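PDB 4HUJ: pyrroline-5-carboxylate reductase catalytic N-terminal domain-containing protein from Sinorhizobium meliloti, which is of unknown function but probably binds a nicotinamide-type dinucleotide through a Rossmann-like domain and may act as an oxidoreductase. Local coordinates for residues I50-R55 against V74-A79; D83-A88 against G105-V110; A112-D117 against A147-P152; G141-K146 against G173-A178. All blocks are in the same frame, centred on the assembly; numbering follows the deposited sequence.

Interaction 1 of 4, residues I50-R55 against V74-A79; sequences IIANSR and VELKDA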
loop_
_atom_site.group_PDB
_atom_site.type_symbol
_atom_site.label_atom_id
_atom_site.label_comp_id
_atom_site.label_asym_id
_atom_site.label_seq_id
_atom_site.Cartn_x
_atom_site.Cartn_y
_atom_site.Cartn_z
ATOM N N ILE A 50 6.766 -2.835 10.016
ATOM C CA ILE A 50 6.172 -4.044 10.558
ATOM C C ILE A 50 5.254 -4.629 9.490
ATOM O O ILE A 50 4.856 -3.928 8.559
ATOM C CB ILE A 50 5.451 -3.802 11.909
ATOM C CG1 ILE A 50 4.323 -2.772 11.763
ATOM C CG2 ILE A 50 6.474 -3.373 12.979
ATOM C CD1 ILE A 50 3.628 -2.404 13.062
ATOM N N ILE A 51 4.968 -5.920 9.608
ATOM C CA ILE A 51 4.119 -6.619 8.646
ATOM C C ILE A 51 3.174 -7.554 9.396
ATOM O O ILE A 51 3.545 -8.153 10.413
ATOM C CB ILE A 51 4.960 -7.358 7.548
ATOM C CG1 ILE A 51 4.069 -7.863 6.398
ATOM C CG2 ILE A 51 5.801 -8.500 8.147
ATOM C CD1 ILE A 51 4.838 -8.213 5.108
ATOM N N ALA A 52 1.940 -7.650 8.911
ATOM C CA ALA A 52 0.941 -8.509 9.526
ATOM C C ALA A 52 -0.138 -8.866 8.519
ATOM O O ALA A 52 -0.260 -8.226 7.480
ATOM C CB ALA A 52 0.317 -7.825 10.723
ATOM N N ASN A 53 -0.903 -9.902 8.838
ATOM C CA ASN A 53 -2.128 -10.218 8.111
ATOM C C ASN A 53 -3.025 -11.097 8.981
ATOM O O ASN A 53 -2.716 -11.326 10.152
ATOM C CB ASN A 53 -1.836 -10.836 6.725
ATOM C CG ASN A 53 -1.063 -12.143 6.799
ATOM O OD1 ASN A 53 -1.395 -13.036 7.577
ATOM N ND2 ASN A 53 -0.039 -12.269 5.961
ATOM N N SER A 54 -4.128 -11.576 8.414
ATOM C CA SER A 54 -5.108 -12.375 9.156
ATOM C C SER A 54 -4.574 -13.730 9.638
ATOM O O SER A 54 -5.074 -14.281 10.623
ATOM C CB SER A 54 -6.364 -12.583 8.309
ATOM O OG SER A 54 -6.970 -11.342 7.997
ATOM N N ARG A 55 -3.561 -14.254 8.947
ATOM C CA ARG A 55 -3.027 -15.593 9.221
ATOM C C ARG A 55 -1.994 -15.636 10.359
ATOM O O ARG A 55 -1.550 -16.718 10.764
ATOM C CB ARG A 55 -2.460 -16.222 7.939
ATOM C CG ARG A 55 -3.520 -16.714 6.949
ATOM C CD ARG A 55 -2.885 -17.310 5.683
ATOM N NE ARG A 55 -3.850 -18.069 4.878
ATOM C CZ ARG A 55 -3.579 -18.657 3.710
ATOM N NH1 ARG A 55 -2.362 -18.586 3.177
ATOM N NH2 ARG A 55 -4.533 -19.322 3.066
ATOM N N VAL A 74 4.466 -8.903 13.047
ATOM C CA VAL A 74 3.748 -8.635 14.290
ATOM C C VAL A 74 2.300 -9.106 14.190
ATOM O O VAL A 74 1.839 -9.505 13.110
ATOM C CB VAL A 74 3.778 -7.121 14.669
ATOM C CG1 VAL A 74 5.208 -6.636 14.909
ATOM C CG2 VAL A 74 3.083 -6.272 13.596
ATOM N N GLU A 75 1.589 -9.066 15.316
ATOM C CA GLU A 75 0.161 -9.353 15.332
ATOM C C GLU A 75 -0.596 -8.231 14.631
ATOM O O GLU A 75 -0.163 -7.075 14.652
ATOM C CB GLU A 75 -0.355 -9.543 16.765
ATOM C CG GLU A 75 0.161 -10.808 17.474
ATOM C CD GLU A 75 -0.444 -12.116 16.948
ATOM O OE1 GLU A 75 -1.497 -12.083 16.269
ATOM O OE2 GLU A 75 0.138 -13.190 17.228
ATOM N N LEU A 76 -1.718 -8.583 14.008
ATOM C CA LEU A 76 -2.514 -7.641 13.216
ATOM C C LEU A 76 -2.972 -6.419 14.022
ATOM O O LEU A 76 -2.874 -5.285 13.547
ATOM C CB LEU A 76 -3.708 -8.368 12.581
ATOM C CG LEU A 76 -4.587 -7.684 11.528
ATOM C CD1 LEU A 76 -3.773 -7.114 10.363
ATOM C CD2 LEU A 76 -5.620 -8.667 11.020
ATOM N N LYS A 77 -3.452 -6.659 15.244
ATOM C CA LYS A 77 -3.931 -5.595 16.139
ATOM C C LYS A 77 -2.883 -4.522 16.420
ATOM O O LYS A 77 -3.223 -3.355 16.649
ATOM C CB LYS A 77 -4.431 -6.183 17.466
ATOM C CG LYS A 77 -5.545 -7.211 17.330
ATOM C CD LYS A 77 -6.862 -6.609 16.848
ATOM C CE LYS A 77 -7.975 -7.645 16.899
ATOM N NZ LYS A 77 -8.126 -8.250 18.257
ATOM N N ASP A 78 -1.618 -4.926 16.406
ATOM C CA ASP A 78 -0.504 -4.011 16.606
ATOM C C ASP A 78 -0.158 -3.247 15.324
ATOM O O ASP A 78 0.034 -2.033 15.361
ATOM C CB ASP A 78 0.713 -4.761 17.160
ATOM C CG ASP A 78 0.446 -5.370 18.535
ATOM O OD1 ASP A 78 -0.257 -4.730 19.353
ATOM O OD2 ASP A 78 0.935 -6.488 18.803
ATOM N N ALA A 79 -0.096 -3.962 14.200
ATOM C CA ALA A 79 0.198 -3.358 12.898
ATOM C C ALA A 79 -0.818 -2.301 12.481
ATOM O O ALA A 79 -0.451 -1.288 11.883
ATOM C CB ALA A 79 0.314 -4.430 11.822
HETATM O O HOH W 1 -0.061 -11.053 11.632
#
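Ile50, Ala52 and Val74 meet at the end of strand 49-52, in the parallel part of a mixed sheet, where the chain leaves strand 71-73 for helix 76-79. The last strand-to-strand bond is nearly straight: Val74 N donates to Ile51 O at 2.9 Å, 171° at the hydrogen. One step on, the backbones part and water 1 bridges them, donating to Val74 O and accepting from Asn53 N. Ala52 CB is wedged between Ala79 CB of the helix (3.6 Å) and Val74 O just before it (3.3 Å). Ile50 crosses Val74 at about a right angle. Its CG1 lies between the backbone N and the carbonyl carbon (chi1 60°), which carries CD1 over the helix to 3.6 Å from Ala79 CA, while CB meets Val74 CG2 at 3.8 Å. Cut back to an alanine, Ile50 would lose CD1, which would probably open a gap beside Ala79 and leave the Val74 methyls with less to pack on. Leu76 CD2 closes the far end, against Asn53 O. Asn53 OD1 takes Arg55 N in an Asx turn, and its ND2 bonds Gly30 O. Parallel strands, the helix that follows and Asn53 bound to Gly30 are consistent with a Rossmann-type dinucleotide-binding fold.

Interaction 2 of 4, residues D83-A88 against G105-V110; sequences DVVILA and GGQIVV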
loop_
_atom_site.group_PDB
_atom_site.type_symbol
_atom_site.label_atom_id
_atom_site.label_comp_id
_atom_site.label_asym_id
_atom_site.label_seq_id
_atom_site.Cartn_x
_atom_site.Cartn_y
_atom_site.Cartn_z
ATOM N N ASP A 83 1.294 4.655 11.974
ATOM C CA ASP A 83 1.014 5.968 11.396
ATOM C C ASP A 83 0.507 5.823 9.973
ATOM O O ASP A 83 -0.417 6.529 9.558
ATOM C CB ASP A 83 2.274 6.837 11.384
ATOM C CG ASP A 83 2.749 7.212 12.778
ATOM O OD1 ASP A 83 1.923 7.229 13.715
ATOM O OD2 ASP A 83 3.954 7.504 12.922
ATOM N N VAL A 84 1.136 4.906 9.235
ATOM C CA VAL A 84 0.803 4.647 7.838
ATOM C C VAL A 84 0.576 3.146 7.671
ATOM O O VAL A 84 1.490 2.337 7.895
ATOM C CB VAL A 84 1.913 5.143 6.885
ATOM C CG1 VAL A 84 1.569 4.825 5.436
ATOM C CG2 VAL A 84 2.127 6.647 7.047
ATOM N N VAL A 85 -0.645 2.792 7.285
ATOM C CA VAL A 85 -1.057 1.393 7.185
ATOM C C VAL A 85 -1.350 1.089 5.723
ATOM O O VAL A 85 -2.268 1.662 5.139
ATOM C CB VAL A 85 -2.286 1.090 8.080
ATOM C CG1 VAL A 85 -2.782 -0.351 7.882
ATOM C CG2 VAL A 85 -1.951 1.320 9.557
ATOM N N ILE A 86 -0.557 0.188 5.149
ATOM C CA ILE A 86 -0.645 -0.141 3.728
ATOM C C ILE A 86 -1.443 -1.422 3.572
ATOM O O ILE A 86 -1.011 -2.486 4.013
ATOM C CB ILE A 86 0.754 -0.313 3.091
ATOM C CG1 ILE A 86 1.592 0.957 3.293
ATOM C CG2 ILE A 86 0.616 -0.633 1.594
ATOM C CD1 ILE A 86 3.064 0.796 2.940
ATOM N N LEU A 87 -2.608 -1.307 2.945
ATOM C CA LEU A 87 -3.488 -2.456 2.751
ATOM C C LEU A 87 -3.138 -3.152 1.444
ATOM O O LEU A 87 -3.614 -2.772 0.367
ATOM C CB LEU A 87 -4.960 -2.030 2.776
ATOM C CG LEU A 87 -5.489 -1.445 4.091
ATOM C CD1 LEU A 87 -6.900 -0.920 3.888
ATOM C CD2 LEU A 87 -5.465 -2.469 5.232
ATOM N N ALA A 88 -2.278 -4.160 1.563
ATOM C CA ALA A 88 -1.794 -4.949 0.441
ATOM C C ALA A 88 -2.337 -6.373 0.576
ATOM O O ALA A 88 -1.593 -7.368 0.537
ATOM C CB ALA A 88 -0.274 -4.940 0.408
ATOM N N GLY A 105 -8.431 8.028 13.561
ATOM C CA GLY A 105 -7.925 9.395 13.678
ATOM C C GLY A 105 -6.412 9.483 13.752
ATOM O O GLY A 105 -5.769 8.739 14.501
ATOM N N GLY A 106 -5.843 10.377 12.946
ATOM C CA GLY A 106 -4.402 10.612 12.933
ATOM C C GLY A 106 -3.600 9.620 12.108
ATOM O O GLY A 106 -2.371 9.716 12.027
ATOM N N GLN A 107 -4.288 8.661 11.497
ATOM C CA GLN A 107 -3.613 7.635 10.707
ATOM C C GLN A 107 -3.857 7.823 9.219
ATOM O O GLN A 107 -4.875 8.388 8.809
ATOM C CB GLN A 107 -4.068 6.234 11.123
ATOM C CG GLN A 107 -3.774 5.875 12.569
ATOM C CD GLN A 107 -4.224 4.469 12.907
ATOM O OE1 GLN A 107 -3.545 3.490 12.586
ATOM N NE2 GLN A 107 -5.371 4.360 13.559
ATOM N N ILE A 108 -2.903 7.344 8.427
ATOM C CA ILE A 108 -3.036 7.280 6.978
ATOM C C ILE A 108 -3.207 5.819 6.604
ATOM O O ILE A 108 -2.441 4.965 7.056
ATOM C CB ILE A 108 -1.794 7.864 6.266
ATOM C CG1 ILE A 108 -1.723 9.377 6.483
ATOM C CG2 ILE A 108 -1.807 7.539 4.757
ATOM C CD1 ILE A 108 -0.390 9.988 6.086
ATOM N N VAL A 109 -4.218 5.544 5.782
ATOM C CA VAL A 109 -4.424 4.216 5.222
ATOM C C VAL A 109 -4.114 4.285 3.732
ATOM O O VAL A 109 -4.651 5.134 3.029
ATOM C CB VAL A 109 -5.871 3.716 5.475
ATOM C CG1 VAL A 109 -6.187 2.466 4.646
ATOM C CG2 VAL A 109 -6.064 3.429 6.953
ATOM N N VAL A 110 -3.219 3.417 3.273
ATOM C CA VAL A 110 -2.876 3.341 1.855
ATOM C C VAL A 110 -3.610 2.153 1.235
ATOM O O VAL A 110 -3.341 1.008 1.585
ATOM C CB VAL A 110 -1.352 3.215 1.653
ATOM C CG1 VAL A 110 -1.006 3.124 0.165
ATOM C CG2 VAL A 110 -0.643 4.408 2.282
HETATM O O HOH W 2 -0.217 9.292 9.985
#
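Four backbone hydrogen bonds join Asp83, Val85 and Leu87 to Ile108 and Val110 in parallel register. Ile108 N gives its proton to Asp83 O at 2.9 Å, and Ile108 O takes one from Val85 N at 2.8 Å. The same alternation repeats a step later: Val110 N reaches Val85 O at 2.7 Å, from 26° out of the carbonyl plane, and Val110 O accepts from Leu87 N at 2.8 Å. Water 2 extends the pairing at the strand starts by donating to both Asp83 O and Gly106 O. Between the bonds, Val109 CA comes within 3.3 Å of Val85 O in a CA-H...O contact.

On one face of the sheet, Val84 and Ile86 lie beside Ile108 and Val110, paired side chains pointing the same way. Val84 CG1 also slants across to Val110 CG2 at 3.9 Å. Helix 32-44 packs on Ile86 and helix 176-188 on Ile108 and Val110. Away from that face, Val109 turns CG1 anti to its own backbone N (chi1 168°), and the tip of Leu87 slants across it, CD1 to CG1 at 3.5 Å, a snug apolar fit. The strand segments diverge by 21°, the usual sheet twist. With helix 94-98 on the connection, they form a beta-alpha-beta crossover of the kind from which Rossmann folds are built.

Interaction 3 of 4, residues A112-D117 against A147-P152; sequences ASNAID and AFNTLP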
loop_
_atom_site.group_PDB
_atom_site.type_symbol
_atom_site.label_atom_id
_atom_site.label_comp_id
_atom_site.label_asym_id
_atom_site.label_seq_id
_atom_site.Cartn_x
_atom_site.Cartn_y
_atom_site.Cartn_z
ATOM N N ALA A 112 -3.856 -0.275 -1.463
ATOM C CA ALA A 112 -3.084 -0.866 -2.554
ATOM C C ALA A 112 -3.861 -1.956 -3.304
ATOM O O ALA A 112 -3.295 -2.640 -4.161
ATOM C CB ALA A 112 -1.757 -1.415 -2.033
ATOM N N SER A 113 -5.148 -2.105 -2.985
ATOM C CA SER A 113 -5.962 -3.198 -3.528
ATOM C C SER A 113 -6.608 -2.840 -4.862
ATOM O O SER A 113 -6.830 -1.665 -5.160
ATOM C CB SER A 113 -7.061 -3.596 -2.534
ATOM O OG SER A 113 -8.137 -2.658 -2.547
ATOM N N ASN A 114 -6.932 -3.870 -5.641
ATOM C CA ASN A 114 -7.725 -3.719 -6.858
ATOM C C ASN A 114 -8.972 -4.583 -6.762
ATOM O O ASN A 114 -8.878 -5.762 -6.412
ATOM C CB ASN A 114 -6.908 -4.130 -8.077
ATOM C CG ASN A 114 -5.727 -3.213 -8.317
ATOM O OD1 ASN A 114 -4.569 -3.655 -8.323
ATOM N ND2 ASN A 114 -6.005 -1.933 -8.495
ATOM N N ALA A 115 -10.132 -3.996 -7.058
ATOM C CA ALA A 115 -11.391 -4.728 -7.000
ATOM C C ALA A 115 -11.604 -5.450 -8.322
ATOM O O ALA A 115 -12.002 -4.848 -9.320
ATOM C CB ALA A 115 -12.552 -3.791 -6.681
ATOM N N ILE A 116 -11.294 -6.745 -8.317
ATOM C CA ILE A 116 -11.266 -7.566 -9.528
ATOM C C ILE A 116 -12.185 -8.762 -9.319
ATOM O O ILE A 116 -12.178 -9.362 -8.243
ATOM C CB ILE A 116 -9.836 -8.092 -9.800
ATOM C CG1 ILE A 116 -8.820 -6.942 -9.854
ATOM C CG2 ILE A 116 -9.790 -8.902 -11.105
ATOM C CD1 ILE A 116 -7.365 -7.407 -9.807
ATOM N N ASP A 117 -12.963 -9.116 -10.343
ATOM C CA ASP A 117 -13.854 -10.278 -10.261
ATOM C C ASP A 117 -13.182 -11.554 -10.744
ATOM O O ASP A 117 -12.409 -11.529 -11.695
ATOM C CB ASP A 117 -15.125 -10.050 -11.080
ATOM C CG ASP A 117 -16.105 -9.116 -10.400
ATOM O OD1 ASP A 117 -15.854 -8.707 -9.245
ATOM O OD2 ASP A 117 -17.136 -8.791 -11.027
ATOM N N ALA A 147 -2.404 4.009 -3.601
ATOM C CA ALA A 147 -1.043 3.808 -4.099
ATOM C C ALA A 147 -0.604 2.357 -3.955
ATOM O O ALA A 147 -1.123 1.638 -3.114
ATOM C CB ALA A 147 -0.060 4.733 -3.363
ATOM N N PHE A 148 0.379 1.963 -4.771
ATOM C CA PHE A 148 0.959 0.607 -4.795
ATOM C C PHE A 148 0.034 -0.418 -5.455
ATOM O O PHE A 148 0.311 -1.616 -5.402
ATOM C CB PHE A 148 1.367 0.091 -3.396
ATOM C CG PHE A 148 2.378 0.950 -2.675
ATOM C CD1 PHE A 148 3.704 1.006 -3.095
ATOM C CD2 PHE A 148 2.006 1.655 -1.535
ATOM C CE1 PHE A 148 4.640 1.788 -2.407
ATOM C CE2 PHE A 148 2.932 2.439 -0.839
ATOM C CZ PHE A 148 4.253 2.498 -1.276
ATOM N N ASN A 149 -1.059 0.043 -6.064
ATOM C CA ASN A 149 -1.983 -0.865 -6.751
ATOM C C ASN A 149 -1.655 -1.034 -8.238
ATOM O O ASN A 149 -2.260 -1.851 -8.930
ATOM C CB ASN A 149 -3.417 -0.341 -6.627
ATOM C CG ASN A 149 -3.660 0.879 -7.499
ATOM O OD1 ASN A 149 -3.076 1.935 -7.273
ATOM N ND2 ASN A 149 -4.513 0.731 -8.512
ATOM N N THR A 150 -0.696 -0.254 -8.729
ATOM C CA THR A 150 -0.524 -0.105 -10.168
ATOM C C THR A 150 0.451 -1.092 -10.792
ATOM O O THR A 150 0.379 -1.354 -11.992
ATOM C CB THR A 150 -0.077 1.314 -10.516
ATOM O OG1 THR A 150 1.001 1.680 -9.646
ATOM C CG2 THR A 150 -1.241 2.290 -10.317
ATOM N N LEU A 151 1.369 -1.624 -9.997
ATOM C CA LEU A 151 2.406 -2.479 -10.550
ATOM C C LEU A 151 2.264 -3.933 -10.120
ATOM O O LEU A 151 1.917 -4.208 -8.971
ATOM C CB LEU A 151 3.791 -1.947 -10.167
ATOM C CG LEU A 151 4.159 -0.545 -10.664
ATOM C CD1 LEU A 151 5.566 -0.215 -10.221
ATOM C CD2 LEU A 151 4.029 -0.443 -12.186
ATOM N N PRO A 152 2.556 -4.867 -11.045
ATOM C CA PRO A 152 2.698 -6.261 -10.672
ATOM C C PRO A 152 3.781 -6.401 -9.605
ATOM O O PRO A 152 4.760 -5.658 -9.626
ATOM C CB PRO A 152 3.175 -6.933 -11.970
ATOM C CG PRO A 152 2.827 -5.997 -13.049
ATOM C CD PRO A 152 2.869 -4.634 -12.467
#
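Asn149 has a chi1 of 73°, which sets its CG between its backbone N and carbonyl carbon, and Asn114, with chi1 -65°, brings its amide up to that same residue. The two side chains cross at about a right angle, their amide planes 55° apart, so they do not stack. Asn114 CG lies 3.8 Å from Asn149 O and 4.1 Å from Asn149 CB, which sets its amide against both the carbonyl and the CB of Asn149. A leucine in place of Asn114 would probably leave Asn149 O facing an apolar group and take away the flat amide that packs on Asn149 CB.

Upstream, Ala112 fits into the bend before Asn149. Its CB rests 3.3 Å from Ala147 O and 3.7 Å from Phe148 CB, and its CA makes a CA-H...O contact with Ala147 O at 3.2 Å. In return, Asn149 CA makes a like contact with Ala112 O at 3.4 Å. Phe148 has a positive phi, which bends the chain sharply here. Only its CB meets Ala112 CB; the ring packs on Val110 and on Leu185 and Ile186 of helix 176-188.

The polar ends have partners beyond the pair of loops: Asn149 ND2 donates to Gln206 O and Ser113 OG bonds Asp111 OD1. These loops follow the carboxyl ends of strands 108-111 and 143-147, the edge at which Rossmann-like sheets generally bind their dinucleotide. Carbonyl oxygens and CA atoms meet closely at Ala112, and the bond to Gln206 probably steadies the Asn149 amide, against which Asn114 packs.

Interaction 4 of 4, residues G141-K146 against G173-A178; sequences GAKVVK and GNHSDA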
loop_
_atom_site.group_PDB
_atom_site.type_symbol
_atom_site.label_atom_id
_atom_site.label_comp_id
_atom_site.label_asym_id
_atom_site.label_seq_id
_atom_site.Cartn_x
_atom_site.Cartn_y
_atom_site.Cartn_z
ATOM N N GLY A 141 -12.259 8.448 9.748
ATOM C CA GLY A 141 -11.223 9.114 10.515
ATOM C C GLY A 141 -9.856 9.029 9.862
ATOM O O GLY A 141 -9.016 9.895 10.082
ATOM N N ALA A 142 -9.629 7.986 9.061
ATOM C CA ALA A 142 -8.351 7.818 8.368
ATOM C C ALA A 142 -8.270 8.722 7.148
ATOM O O ALA A 142 -9.282 8.990 6.495
ATOM C CB ALA A 142 -8.152 6.367 7.949
ATOM N N LYS A 143 -7.067 9.204 6.854
ATOM C CA LYS A 143 -6.801 9.861 5.581
ATOM C C LYS A 143 -6.304 8.776 4.621
ATOM O O LYS A 143 -5.286 8.136 4.875
ATOM C CB LYS A 143 -5.776 10.984 5.747
ATOM C CG LYS A 143 -6.335 12.228 6.451
ATOM C CD LYS A 143 -5.253 13.274 6.707
ATOM C CE LYS A 143 -5.830 14.441 7.495
ATOM N NZ LYS A 143 -4.794 15.433 7.926
ATOM N N VAL A 144 -7.053 8.550 3.543
ATOM C CA VAL A 144 -6.758 7.453 2.615
ATOM C C VAL A 144 -5.993 7.942 1.389
ATOM O O VAL A 144 -6.340 8.962 0.796
ATOM C CB VAL A 144 -8.050 6.701 2.186
ATOM C CG1 VAL A 144 -7.754 5.626 1.124
ATOM C CG2 VAL A 144 -8.718 6.064 3.408
ATOM N N VAL A 145 -4.934 7.212 1.040
ATOM C CA VAL A 145 -4.169 7.457 -0.186
ATOM C C VAL A 145 -4.249 6.186 -1.024
ATOM O O VAL A 145 -4.075 5.094 -0.494
ATOM C CB VAL A 145 -2.691 7.788 0.127
ATOM C CG1 VAL A 145 -1.859 7.924 -1.159
ATOM C CG2 VAL A 145 -2.586 9.055 0.958
ATOM N N LYS A 146 -4.511 6.333 -2.324
ATOM C CA LYS A 146 -4.502 5.199 -3.253
ATOM C C LYS A 146 -3.109 5.109 -3.872
ATOM O O LYS A 146 -2.675 6.029 -4.561
ATOM C CB LYS A 146 -5.567 5.398 -4.345
ATOM C CG LYS A 146 -5.752 4.197 -5.281
ATOM C CD LYS A 146 -6.780 4.504 -6.359
ATOM C CE LYS A 146 -7.004 3.301 -7.272
ATOM N NZ LYS A 146 -7.712 2.216 -6.526
ATOM N N GLY A 173 -5.480 10.801 -3.808
ATOM C CA GLY A 173 -6.141 10.898 -2.511
ATOM C C GLY A 173 -6.658 12.300 -2.265
ATOM O O GLY A 173 -6.170 13.270 -2.859
ATOM N N ASN A 174 -7.637 12.403 -1.373
ATOM C CA ASN A 174 -8.344 13.664 -1.153
ATOM C C ASN A 174 -7.628 14.643 -0.228
ATOM O O ASN A 174 -7.953 15.840 -0.205
ATOM C CB ASN A 174 -9.755 13.380 -0.644
ATOM C CG ASN A 174 -10.586 12.598 -1.632
ATOM O OD1 ASN A 174 -10.342 12.632 -2.843
ATOM N ND2 ASN A 174 -11.575 11.876 -1.125
ATOM N N HIS A 175 -6.642 14.134 0.507
ATOM C CA HIS A 175 -5.935 14.906 1.527
ATOM C C HIS A 175 -4.493 15.171 1.098
ATOM O O HIS A 175 -3.653 14.264 1.130
ATOM C CB HIS A 175 -5.967 14.153 2.863
ATOM C CG HIS A 175 -7.330 13.672 3.250
ATOM N ND1 HIS A 175 -8.252 14.480 3.880
ATOM C CD2 HIS A 175 -7.931 12.468 3.090
ATOM C CE1 HIS A 175 -9.363 13.794 4.091
ATOM N NE2 HIS A 175 -9.193 12.571 3.622
ATOM N N SER A 176 -4.202 16.413 0.706
ATOM C CA SER A 176 -2.879 16.744 0.159
ATOM C C SER A 176 -1.727 16.414 1.111
ATOM O O SER A 176 -0.659 16.011 0.663
ATOM C CB SER A 176 -2.801 18.208 -0.289
ATOM O OG SER A 176 -3.124 19.079 0.778
ATOM N N ASP A 177 -1.946 16.567 2.414
ATOM C CA ASP A 177 -0.897 16.284 3.387
ATOM C C ASP A 177 -0.605 14.786 3.487
ATOM O O ASP A 177 0.549 14.380 3.590
ATOM C CB ASP A 177 -1.215 16.892 4.759
ATOM C CG ASP A 177 -2.490 16.337 5.377
ATOM O OD1 ASP A 177 -3.438 15.981 4.647
ATOM O OD2 ASP A 177 -2.547 16.267 6.620
ATOM N N ALA A 178 -1.651 13.969 3.422
ATOM C CA ALA A 178 -1.468 12.519 3.412
ATOM C C ALA A 178 -0.774 12.081 2.114
ATOM O O ALA A 178 0.152 11.270 2.143
ATOM C CB ALA A 178 -2.797 11.812 3.591
HETATM O O HOH W 3 -9.792 9.741 3.461
HETATM O O HOH W 4 -5.312 11.566 0.865
HETATM O O HOH W 5 -8.602 10.161 0.040
#
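Lys143 passes obliquely over the His175 ring and ends at Asp177, its aliphatic part on the ring and its ammonium on the acid. CG stands over the middle of one imidazole face, a CH-pi contact 3.7 Å from the ring centroid and 14° off the normal. The chain beyond CG is fully extended, which carries NZ to Asp177 OD2 at 2.7 Å, a salt bridge that uses the syn lone pair. Asp177 meets it because its CG lies between the backbone N and the carbonyl carbon (chi1 62°). Next to this pair, Ala178 CB touches Lys143 CB and Val145 CG2, each at 3.8 Å.

Water 3 meets the ring at its edge, in plane and 2.9 Å from His175 NE2, and probably helps hold its rotation; it accepts from Val144 N and donates to Ala142 O, linking the imidazole to the strand backbone. Water 5 donates to Val144 O at 2.7 Å and takes the proton of Asn174 N. The turn thus meets the strand here largely through solvent.

His175 is the N-cap of helix 176-188, so Asp177 stands in its first turn, where a negative charge probably suits the helix end. Asn174 OD1 accepts from Leu199 N, which ties the turn to the start of helix 199-206. Strand 143-147 continues the sheet between strands 108-111 and 166-173. Helix 176-188 lies over the Val145 side, and helix 131-138 packs on Val144.

How the interactions relate
From the N terminus, interaction 1 closes the first loop, from strand 49-52 to the turn into helix 76-79. That helix leads directly to strand 84-88, where interaction 2 begins, and Ala79 O packs on Val85 CG2. Interaction 2 then closes the crossover to strand 108-111. Both precede the other two in series. Interactions 3 and 4 cross along the chain: 112-117, 141-146, 147-152 and 173-178 alternate. Strand 143-147 pairs with 108-111, Val109 bonding to the backbones of Lys143 and Val145, so interaction 4 extends the sheet of interaction 2. Interaction 3 joins the loops that leave these two strands, with Phe148 packing on Val110 and Ile86.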